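Local coordinates for probable TonB-dependent siderophore receptor PiuA (Acinetobacter baumannii, PDB 5FP1), which probably binds iron-chelating siderophores at the outer membrane as a TonB-dependent receptor in the first step of iron uptake, perhaps including ferric enterobactin with micromolar affinity, at residues Ile87-Ser92 with Val133-Ile137; Ser141-Lys145 with Ile176-Val180; Phe444-Gln448 with Pro494-Gly500. One frame throughout, in Å; residues are numbered along the deposited sequence.

Overall arrangement
One contact lies within the plug, one where the chain passes from plug to barrel, and one between a barrel strand and a loop. Contact 1 lies deep within the chain, about 9 Å from its centre, and joins 87-92 to 133-137. Strand 135-141, whose start lies in contact 1, runs on to Ser141, where contact 2 begins; there 141-145 meets barrel strand 177-188 near one end. The centres of contacts 1 and 2 are about 31 Å apart. In contact 3, inside the barrel, 494-500 folds against strand 433-450; its centre is about 18 Å from that of contact 1, and the nearest atoms are about 7 Å apart. A bound detergent molecule lies about 9 Å from the Gln448 side chain.

Contact 1: Ile87-Ser92 with Val133-Ile137; sequences IRGYSS and VGGSI
The Tyr90 ring is met obliquely by Val133 CG1, 4.0 Å from the ring centroid and 30° off its normal, an off-centre CH-pi contact in which the two side chains cross at about a right angle. Gly134 CA approaches the same ring obliquely. At the far end of the ring, Tyr90 OH is hydrogen-bonded to Ser565 of the barrel. Ile87 sends its two branches to different places: CG2, anti to the backbone N, reaches Gly134 O at 3.4 Å, while CD1 lies over the Gly135-Ser136 peptide and meets Ile137 CG1 at 4.0 Å. Gly134, with no side chain, lets its CA come close to Ile87 O, in a C-H...O contact at 3.5 Å. Arg88, at the type I' turn, brushes Gly134 O with its methylenes before its guanidinium reaches Glu524 and Glu571.

No direct hydrogen bond crosses between the segments. Water 1 accepts from Gly134 N at 2.8 Å and lies near Tyr90 O, while water 2 joins Val133 N to Ser91 O, at 2.8 Å from each. Water thus supplies the polar links between these parts of the plug, beside a close apolar fit.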
ATOM      1  N   ILE A  87       3.261   4.586  -6.247  1.00 15.15           N
ATOM      2  CA  ILE A  87       3.885   5.803  -5.774  1.00 15.79           C
ATOM      3  C   ILE A  87       4.727   6.362  -6.912  1.00 18.13           C
ATOM      4  O   ILE A  87       5.589   5.663  -7.494  1.00 17.18           O
ATOM      5  CB  ILE A  87       4.754   5.566  -4.536  1.00 15.96           C
ATOM      6  CG1 ILE A  87       3.941   4.873  -3.436  1.00 19.81           C
ATOM      7  CG2 ILE A  87       5.289   6.872  -3.992  1.00 18.88           C
ATOM      8  CD1 ILE A  87       4.807   4.443  -2.266  1.00 20.62           C
ATOM      9  N   ARG A  88       4.438   7.605  -7.261  1.00 17.96           N
ATOM     10  CA  ARG A  88       5.044   8.260  -8.428  1.00 16.89           C
ATOM     11  C   ARG A  88       5.035   7.378  -9.681  1.00 17.89           C
ATOM     12  O   ARG A  88       5.992   7.373 -10.459  1.00 20.46           O
ATOM     13  CB  ARG A  88       6.470   8.714  -8.100  1.00 15.17           C
ATOM     14  CG  ARG A  88       6.550   9.825  -7.060  1.00 18.02           C
ATOM     15  CD  ARG A  88       8.000  10.305  -6.886  1.00 20.33           C
ATOM     16  NE  ARG A  88       8.093  11.403  -5.921  1.00 20.14           N
ATOM     17  CZ  ARG A  88       9.225  11.991  -5.548  1.00 21.21           C
ATOM     18  NH1 ARG A  88      10.385  11.595  -6.036  1.00 20.91           N
ATOM     19  NH2 ARG A  88       9.193  12.953  -4.654  1.00 19.86           N
ATOM     20  N   GLY A  89       3.942   6.647  -9.902  1.00 18.03           N
ATOM     21  CA  GLY A  89       3.816   5.836 -11.101  1.00 19.05           C
ATOM     22  C   GLY A  89       4.305   4.399 -11.019  1.00 19.19           C
ATOM     23  O   GLY A  89       4.186   3.640 -11.997  1.00 19.09           O
ATOM     24  N   TYR A  90       4.896   4.020  -9.883  1.00 17.46           N
ATOM     25  CA  TYR A  90       5.543   2.713  -9.765  1.00 16.13           C
ATOM     26  C   TYR A  90       4.982   1.898  -8.603  1.00 16.12           C
ATOM     27  O   TYR A  90       4.807   2.404  -7.481  1.00 15.93           O
ATOM     28  CB  TYR A  90       7.074   2.861  -9.656  1.00 15.87           C
ATOM     29  CG  TYR A  90       7.662   3.521 -10.911  1.00 16.66           C
ATOM     30  CD1 TYR A  90       7.807   2.804 -12.087  1.00 18.46           C
ATOM     31  CD2 TYR A  90       7.992   4.870 -10.931  1.00 16.87           C
ATOM     32  CE1 TYR A  90       8.279   3.399 -13.251  1.00 18.39           C
ATOM     33  CE2 TYR A  90       8.464   5.474 -12.088  1.00 17.62           C
ATOM     34  CZ  TYR A  90       8.634   4.733 -13.235  1.00 16.70           C
ATOM     35  OH  TYR A  90       9.070   5.327 -14.413  1.00 17.43           O
ATOM     36  N   SER A  91       4.694   0.630  -8.878  1.00 16.79           N
ATOM     37  CA  SER A  91       4.103  -0.248  -7.864  1.00 16.06           C
ATOM     38  C   SER A  91       4.978  -0.381  -6.634  1.00 18.02           C
ATOM     39  O   SER A  91       6.199  -0.627  -6.722  1.00 15.42           O
ATOM     40  CB  SER A  91       3.845  -1.644  -8.440  1.00 18.30           C
ATOM     41  OG  SER A  91       3.535  -2.520  -7.390  1.00 19.11           O
ATOM     42  N   SER A  92       4.353  -0.243  -5.464  1.00 16.46           N
ATOM     43  CA  SER A  92       5.075  -0.471  -4.215  0.50 16.16           C
ATOM     44  C   SER A  92       4.497  -1.670  -3.460  1.00 17.54           C
ATOM     45  O   SER A  92       4.823  -1.904  -2.299  1.00 17.51           O
ATOM     46  CB  SER A  92       5.052   0.766  -3.334  0.50 16.27           C
ATOM     47  OG  SER A  92       3.773   0.950  -2.775  0.50 16.96           O
ATOM     48  N   VAL A 133      10.992   1.334  -6.032  1.00 17.43           N
ATOM     49  CA  VAL A 133      11.267   2.012  -7.301  1.00 19.12           C
ATOM     50  C   VAL A 133      10.805   3.474  -7.279  1.00 18.89           C
ATOM     51  O   VAL A 133      11.579   4.395  -7.548  1.00 18.93           O
ATOM     52  CB  VAL A 133      10.596   1.267  -8.460  1.00 20.04           C
ATOM     53  CG1 VAL A 133      10.720   2.050  -9.766  1.00 17.79           C
ATOM     54  CG2 VAL A 133      11.200  -0.121  -8.602  1.00 20.96           C
ATOM     55  N   GLY A 134       9.534   3.688  -6.953  1.00 17.03           N
ATOM     56  CA  GLY A 134       8.990   5.029  -6.882  1.00 18.80           C
ATOM     57  C   GLY A 134       8.793   5.534  -5.476  1.00 18.73           C
ATOM     58  O   GLY A 134       8.418   6.677  -5.280  1.00 17.77           O
ATOM     59  N   GLY A 135       9.035   4.669  -4.501  1.00 17.82           N
ATOM     60  CA  GLY A 135       8.734   4.947  -3.089  1.00 19.87           C
ATOM     61  C   GLY A 135       8.390   3.669  -2.340  1.00 20.61           C
ATOM     62  O   GLY A 135       8.448   2.571  -2.903  1.00 18.89           O
ATOM     63  N   SER A 136       8.040   3.811  -1.065  1.00 18.12           N
ATOM     64  CA  SER A 136       7.629   2.671  -0.242  1.00 17.74           C
ATOM     65  C   SER A 136       6.822   3.175   0.947  1.00 16.98           C
ATOM     66  O   SER A 136       6.908   4.354   1.327  1.00 17.97           O
ATOM     67  CB  SER A 136       8.834   1.894   0.281  1.00 20.94           C
ATOM     68  OG  SER A 136       9.667   2.730   1.050  1.00 30.24           O
ATOM     69  N   ILE A 137       6.062   2.259   1.536  1.00 16.42           N
ATOM     70  CA  ILE A 137       5.175   2.553   2.632  1.00 17.04           C
ATOM     71  C   ILE A 137       5.616   1.763   3.848  1.00 18.86           C
ATOM     72  O   ILE A 137       5.897   0.565   3.752  1.00 18.17           O
ATOM     73  CB  ILE A 137       3.749   2.156   2.246  1.00 18.28           C
ATOM     74  CG1 ILE A 137       3.282   3.098   1.128  1.00 22.72           C
ATOM     75  CG2 ILE A 137       2.834   2.216   3.462  1.00 21.40           C
ATOM     76  CD1 ILE A 137       2.063   2.619   0.394  1.00 22.22           C
TER
HETATM   77  O   HOH W   1       7.376   2.168  -5.909  1.00 24.03           O
HETATM   78  O   HOH W   2       8.656  -0.146  -5.428  1.00 27.93           O

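Contact 2: Ser141-Lys145 with Ile176-Val180; sequences SKVAK and IAARV
The segment 141-145 belongs to the link between the plug and the first barrel strand of a TonB-dependent receptor, and it lies against barrel strand 177-188. Arg179 has the largest share of the contact. Its CG is anti to the backbone N (chi1 -175°) and its chain is extended as far as NE, which carries the guanidinium along the linker from Ala144 to Lys142. Lys142 CB sits over the centre of one guanidinium face, 3.6 Å above the plane, and its CG and CD continue past NH2. The aliphatic part of a lysine suits this face, since its methylenes can cover the flat group while the amine goes on to the carbonyl of Phe112.

At the guanidinium edge, Arg179 NH1 donates to Val143 O over 3.1 Å, with an angle of 154° at the hydrogen. The oxygen is in the guanidinium plane, but NH1 stands above the carbonyl plane, 56° out of it. Lys145 brings a second positive charge nearby, with NZ 4.4 Å from Arg179 NH1, and water 3 accepts from both nitrogens. Asp167 forms a salt bridge with NH2 and would be expected to ease the like-charge proximity.

Farther along, small residues allow close approach: Ala144 CB meets Ala177 O at 3.5 Å, and Ala177 CB lies 3.3 Å from Lys145 O. Ala144 CA also packs on Arg179 CB at 3.6 Å.

Strand 177-188 runs between barrel strands 161-171 and 197-209, both of which reach the linker. Asn169 of the former is hydrogen-bonded to Lys145 O, while Ser206 of the latter bonds to Ala144 N. Lys142 is paired through its backbone with Ala113, just before plug strand 114-121.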
ATOM      1  N   SER A 141       3.863   0.684  14.173  1.00 18.50           N
ATOM      2  CA  SER A 141       2.918   0.006  15.055  1.00 20.57           C
ATOM      3  C   SER A 141       2.887   0.678  16.412  1.00 22.90           C
ATOM      4  O   SER A 141       3.902   1.212  16.882  1.00 21.52           O
ATOM      5  CB  SER A 141       3.336  -1.446  15.275  1.00 23.19           C
ATOM      6  OG  SER A 141       3.445  -2.135  14.057  1.00 25.80           O
ATOM      7  N   LYS A 142       1.723   0.632  17.031  1.00 24.31           N
ATOM      8  CA  LYS A 142       1.578   0.964  18.441  1.00 27.82           C
ATOM      9  C   LYS A 142       2.249  -0.125  19.253  1.00 24.77           C
ATOM     10  O   LYS A 142       1.921  -1.287  19.111  1.00 32.11           O
ATOM     11  CB  LYS A 142       0.107   0.986  18.806  1.00 28.19           C
ATOM     12  CG  LYS A 142      -0.654   2.141  18.174  1.00 30.48           C
ATOM     13  CD  LYS A 142      -2.156   1.931  18.293  1.00 31.75           C
ATOM     14  CE  LYS A 142      -2.879   3.197  17.881  1.00 40.14           C
ATOM     15  NZ  LYS A 142      -4.272   2.917  17.459  1.00 52.41           N
ATOM     16  N   VAL A 143       3.135   0.255  20.146  1.00 27.38           N
ATOM     17  CA  VAL A 143       3.712  -0.727  21.048  1.00 33.57           C
ATOM     18  C   VAL A 143       3.738  -0.260  22.534  1.00 30.29           C
ATOM     19  O   VAL A 143       3.618   0.927  22.835  1.00 27.72           O
ATOM     20  CB  VAL A 143       5.107  -1.162  20.544  1.00 42.52           C
ATOM     21  CG1 VAL A 143       6.062   0.017  20.500  1.00 36.00           C
ATOM     22  CG2 VAL A 143       5.666  -2.290  21.397  1.00 60.89           C
ATOM     23  N   ALA A 144       3.884  -1.227  23.437  1.00 30.19           N
ATOM     24  CA  ALA A 144       3.921  -0.956  24.869  1.00 28.60           C
ATOM     25  C   ALA A 144       4.918   0.136  25.153  1.00 31.07           C
ATOM     26  O   ALA A 144       6.030   0.134  24.616  1.00 32.76           O
ATOM     27  CB  ALA A 144       4.294  -2.219  25.641  1.00 22.78           C
ATOM     28  N   LYS A 145       4.525   1.054  26.029  1.00 28.08           N
ATOM     29  CA  LYS A 145       5.372   2.157  26.389  1.00 35.57           C
ATOM     30  C   LYS A 145       5.064   2.677  27.805  1.00 37.91           C
ATOM     31  O   LYS A 145       4.168   2.171  28.514  1.00 32.74           O
ATOM     32  CB  LYS A 145       5.212   3.268  25.341  1.00 37.40           C
ATOM     33  CG  LYS A 145       3.796   3.793  25.244  1.00 40.19           C
ATOM     34  CD  LYS A 145       3.641   4.745  24.076  1.00 44.90           C
ATOM     35  CE  LYS A 145       2.304   5.442  24.135  1.00 44.74           C
ATOM     36  NZ  LYS A 145       2.139   6.366  22.987  1.00 56.74           N
ATOM     37  N   ILE A 176       8.989  -2.122  33.062  1.00 33.15           N
ATOM     38  CA  ILE A 176       8.193  -3.071  32.271  1.00 27.87           C
ATOM     39  C   ILE A 176       6.842  -2.449  32.006  1.00 31.84           C
ATOM     40  O   ILE A 176       6.212  -1.858  32.901  1.00 29.55           O
ATOM     41  CB  ILE A 176       8.033  -4.425  32.986  1.00 34.44           C
ATOM     42  CG1 ILE A 176       9.403  -5.006  33.337  1.00 31.68           C
ATOM     43  CG2 ILE A 176       7.274  -5.415  32.115  1.00 32.89           C
ATOM     44  CD1 ILE A 176       9.368  -6.401  33.936  1.00 37.79           C
ATOM     45  N   ALA A 177       6.405  -2.521  30.752  1.00 28.09           N
ATOM     46  CA  ALA A 177       5.050  -2.137  30.407  1.00 21.43           C
ATOM     47  C   ALA A 177       4.475  -3.117  29.374  1.00 25.55           C
ATOM     48  O   ALA A 177       5.229  -3.729  28.635  1.00 26.39           O
ATOM     49  CB  ALA A 177       5.005  -0.736  29.892  1.00 24.21           C
ATOM     50  N   ALA A 178       3.159  -3.295  29.386  1.00 27.54           N
ATOM     51  CA  ALA A 178       2.495  -4.224  28.474  1.00 27.95           C
ATOM     52  C   ALA A 178       1.301  -3.529  27.883  1.00 29.88           C
ATOM     53  O   ALA A 178       0.709  -2.664  28.517  1.00 27.27           O
ATOM     54  CB  ALA A 178       2.071  -5.498  29.198  1.00 29.20           C
ATOM     55  N   ARG A 179       0.977  -3.866  26.633  1.00 26.64           N
ATOM     56  CA  ARG A 179      -0.084  -3.178  25.913  1.00 22.91           C
ATOM     57  C   ARG A 179      -0.846  -4.212  25.089  1.00 21.61           C
ATOM     58  O   ARG A 179      -0.280  -5.203  24.659  1.00 21.78           O
ATOM     59  CB  ARG A 179       0.514  -2.120  25.003  1.00 26.62           C
ATOM     60  CG  ARG A 179      -0.507  -1.269  24.295  1.00 31.62           C
ATOM     61  CD  ARG A 179       0.177  -0.235  23.431  1.00 31.32           C
ATOM     62  NE  ARG A 179      -0.775   0.706  22.860  1.00 25.76           N
ATOM     63  CZ  ARG A 179      -0.432   1.867  22.316  1.00 34.86           C
ATOM     64  NH1 ARG A 179       0.843   2.221  22.240  1.00 37.66           N
ATOM     65  NH2 ARG A 179      -1.366   2.671  21.841  1.00 38.08           N
ATOM     66  N   VAL A 180      -2.142  -4.010  24.921  1.00 25.65           N
ATOM     67  CA  VAL A 180      -2.903  -4.843  23.999  1.00 25.78           C
ATOM     68  C   VAL A 180      -3.962  -4.001  23.314  1.00 29.36           C
ATOM     69  O   VAL A 180      -4.643  -3.205  23.957  1.00 31.34           O
ATOM     70  CB  VAL A 180      -3.538  -6.050  24.693  1.00 27.44           C
ATOM     71  CG1 VAL A 180      -4.555  -5.615  25.722  1.00 32.25           C
ATOM     72  CG2 VAL A 180      -4.198  -6.962  23.661  1.00 32.85           C
TER
HETATM   73  O   HOH W   3       2.069   4.195  20.568  1.00 43.10           O

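Contact 3: Phe444-Gln448 with Pro494-Gly500; sequences FEAEQ and PVGLNAG
Gln448 OE1 accepts from two waters that tie it to the facing loop. Water 4 donates to Gln448 OE1 over 2.6 Å and also to Asn498 OD1; water 6 donates to it and to Gly496 O. The amide's other end is used as well, for NE2 donates to water 5, which in turn donates to Gly500 O. The chain is extended beyond CG, and this carries the amide from the strand to Gly500, whose CA lies 3.5 Å from Gln448 OE1. Glutamine suits the place because its one amide offers an acceptor to two of the waters and a donor to the third.

Asn498 OD1 also takes the backbone N of Gly500 at 2.9 Å, closing an Asx turn. The donor is tilted 33° from the carbonyl plane, and ND2 is held separately by Asp503 and Thr507. The Asx turn continues from two overlapping beta turns, type II from Pro494 to Leu497 and type I from Gly496 to Ala499, so the chain leaving barrel strand 482-493 curls back inside the barrel against strand 433-450. Gly496 has positive phi, and with no side chain on it and only a methyl on Ala446, the two backbones can come close.

Phe444, with CG anti to the backbone N (chi1 173°), turns one ring face to Pro494. Pro494 CG stands 3.5 Å from the ring centroid and only 7° off the normal, a CH-pi contact for which the flat-sided proline is well shaped. Gly496 O lies at the ring edge, in plane, and Leu497 CD1 touches Phe444 CE2 at 4.0 Å. Val495 O, 3.4 Å from Phe444 CE1, is buried without a hydrogen-bonding partner in the model.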
ATOM      1  N   PHE A 444      20.116 -11.529  -3.659  1.00 19.87           N
ATOM      2  CA  PHE A 444      18.717 -11.928  -3.769  1.00 18.84           C
ATOM      3  C   PHE A 444      18.678 -13.257  -4.521  1.00 19.89           C
ATOM      4  O   PHE A 444      19.300 -13.419  -5.579  1.00 20.46           O
ATOM      5  CB  PHE A 444      17.933 -10.838  -4.512  1.00 21.29           C
ATOM      6  CG  PHE A 444      16.494 -11.190  -4.833  1.00 18.46           C
ATOM      7  CD1 PHE A 444      16.169 -11.796  -6.028  1.00 21.52           C
ATOM      8  CD2 PHE A 444      15.472 -10.849  -3.965  1.00 21.61           C
ATOM      9  CE1 PHE A 444      14.842 -12.104  -6.347  1.00 20.16           C
ATOM     10  CE2 PHE A 444      14.141 -11.145  -4.271  1.00 19.58           C
ATOM     11  CZ  PHE A 444      13.838 -11.777  -5.458  1.00 23.01           C
ATOM     12  N   GLU A 445      17.930 -14.201  -3.990  1.00 18.33           N
ATOM     13  CA  GLU A 445      17.633 -15.412  -4.725  1.00 20.74           C
ATOM     14  C   GLU A 445      16.144 -15.766  -4.652  1.00 23.38           C
ATOM     15  O   GLU A 445      15.557 -15.804  -3.567  1.00 23.53           O
ATOM     16  CB  GLU A 445      18.452 -16.579  -4.189  1.00 23.19           C
ATOM     17  CG  GLU A 445      18.098 -17.876  -4.902  1.00 27.85           C
ATOM     18  CD  GLU A 445      18.832 -19.072  -4.316  1.00 36.87           C
ATOM     19  OE1 GLU A 445      20.064 -19.187  -4.484  1.00 36.17           O
ATOM     20  OE2 GLU A 445      18.158 -19.901  -3.709  1.00 37.47           O
ATOM     21  N   ALA A 446      15.538 -16.015  -5.812  1.00 20.30           N
ATOM     22  CA  ALA A 446      14.143 -16.438  -5.869  1.00 21.04           C
ATOM     23  C   ALA A 446      14.085 -17.741  -6.626  1.00 24.58           C
ATOM     24  O   ALA A 446      14.638 -17.859  -7.724  1.00 23.86           O
ATOM     25  CB  ALA A 446      13.281 -15.394  -6.540  1.00 21.84           C
ATOM     26  N   GLU A 447      13.442 -18.731  -6.026  1.00 20.03           N
ATOM     27  CA  GLU A 447      13.265 -20.024  -6.675  1.00 18.69           C
ATOM     28  C   GLU A 447      11.820 -20.445  -6.616  1.00 19.11           C
ATOM     29  O   GLU A 447      11.220 -20.457  -5.543  1.00 23.07           O
ATOM     30  CB  GLU A 447      14.118 -21.075  -5.962  1.00 21.70           C
ATOM     31  CG  GLU A 447      13.984 -22.463  -6.575  1.00 26.68           C
ATOM     32  CD  GLU A 447      15.027 -23.429  -6.022  1.00 39.62           C
ATOM     33  OE1 GLU A 447      15.064 -23.634  -4.806  1.00 40.20           O
ATOM     34  OE2 GLU A 447      15.827 -23.954  -6.806  1.00 43.65           O
ATOM     35  N   GLN A 448      11.269 -20.843  -7.754  1.00 16.92           N
ATOM     36  CA  GLN A 448       9.895 -21.242  -7.815  1.00 19.77           C
ATOM     37  C   GLN A 448       9.776 -22.581  -8.502  1.00 19.37           C
ATOM     38  O   GLN A 448      10.262 -22.739  -9.605  1.00 21.77           O
ATOM     39  CB  GLN A 448       9.066 -20.187  -8.547  1.00 22.57           C
ATOM     40  CG  GLN A 448       8.517 -19.190  -7.578  1.00 34.65           C
ATOM     41  CD  GLN A 448       7.552 -18.173  -8.153  1.00 20.95           C
ATOM     42  OE1 GLN A 448       7.693 -17.020  -7.844  1.00 25.04           O
ATOM     43  NE2 GLN A 448       6.565 -18.599  -8.906  1.00 23.77           N
ATOM     44  N   PRO A 494      14.574  -7.016  -8.760  1.00 17.17           N
ATOM     45  CA  PRO A 494      14.888  -8.288  -9.402  1.00 17.83           C
ATOM     46  C   PRO A 494      13.633  -9.031  -9.829  1.00 19.51           C
ATOM     47  O   PRO A 494      12.550  -8.823  -9.267  1.00 18.36           O
ATOM     48  CB  PRO A 494      15.607  -9.066  -8.298  1.00 19.74           C
ATOM     49  CG  PRO A 494      14.993  -8.553  -7.033  1.00 22.67           C
ATOM     50  CD  PRO A 494      14.712  -7.093  -7.292  1.00 19.88           C
ATOM     51  N   VAL A 495      13.751  -9.879 -10.840  0.50 17.19           N
ATOM     52  CA  VAL A 495      12.633 -10.738 -11.214  0.50 18.28           C
ATOM     53  C   VAL A 495      12.352 -11.690 -10.050  0.50 17.01           C
ATOM     54  O   VAL A 495      13.255 -12.111  -9.347  0.50 17.09           O
ATOM     55  CB  VAL A 495      12.895 -11.529 -12.517  0.50 18.02           C
ATOM     56  CG1 VAL A 495      13.926 -12.599 -12.287  0.50 18.60           C
ATOM     57  CG2 VAL A 495      11.607 -12.139 -13.044  0.50 21.93           C
ATOM     58  N   GLY A 496      11.079 -11.989  -9.850  1.00 17.19           N
ATOM     59  CA  GLY A 496      10.604 -12.847  -8.748  1.00 18.08           C
ATOM     60  C   GLY A 496      10.390 -12.123  -7.424  1.00 18.81           C
ATOM     61  O   GLY A 496      10.152 -12.745  -6.405  1.00 18.78           O
ATOM     62  N   LEU A 497      10.499 -10.797  -7.429  1.00 20.27           N
ATOM     63  CA  LEU A 497      10.375 -10.030  -6.189  1.00 19.80           C
ATOM     64  C   LEU A 497       9.035 -10.227  -5.465  1.00 18.29           C
ATOM     65  O   LEU A 497       8.957 -10.037  -4.249  1.00 21.59           O
ATOM     66  CB  LEU A 497      10.603  -8.543  -6.473  1.00 19.72           C
ATOM     67  CG  LEU A 497      10.567  -7.636  -5.239  1.00 19.87           C
ATOM     68  CD1 LEU A 497      11.669  -8.023  -4.256  1.00 23.07           C
ATOM     69  CD2 LEU A 497      10.681  -6.184  -5.652  1.00 22.87           C
ATOM     70  N   ASN A 498       7.971 -10.589  -6.180  1.00 18.54           N
ATOM     71  CA  ASN A 498       6.679 -10.770  -5.515  1.00 18.98           C
ATOM     72  C   ASN A 498       6.635 -12.022  -4.625  1.00 20.24           C
ATOM     73  O   ASN A 498       5.658 -12.263  -3.907  1.00 21.32           O
ATOM     74  CB  ASN A 498       5.519 -10.755  -6.524  1.00 19.91           C
ATOM     75  CG  ASN A 498       5.542 -11.917  -7.530  1.00 22.39           C
ATOM     76  OD1 ASN A 498       6.133 -12.966  -7.300  1.00 20.19           O
ATOM     77  ND2 ASN A 498       4.829 -11.733  -8.635  1.00 17.88           N
ATOM     78  N   ALA A 499       7.685 -12.841  -4.721  1.00 17.21           N
ATOM     79  CA  ALA A 499       7.882 -14.019  -3.839  1.00 19.15           C
ATOM     80  C   ALA A 499       6.783 -15.034  -4.023  1.00 19.91           C
ATOM     81  O   ALA A 499       6.476 -15.820  -3.111  1.00 22.73           O
ATOM     82  CB  ALA A 499       7.959 -13.611  -2.376  1.00 21.94           C
ATOM     83  N   GLY A 500       6.190 -15.019  -5.211  1.00 19.44           N
ATOM     84  CA  GLY A 500       5.249 -16.051  -5.587  1.00 18.53           C
ATOM     85  C   GLY A 500       3.900 -15.517  -6.027  1.00 19.68           C
ATOM     86  O   GLY A 500       3.330 -15.981  -7.015  1.00 21.26           O
TER
HETATM   87  O   HOH W   4       7.251 -14.817  -9.111  1.00 23.99           O
HETATM   88  O   HOH W   5       4.274 -16.485  -9.404  1.00 24.18           O
HETATM   89  O   HOH W   6       9.565 -15.678  -6.132  1.00 24.61           O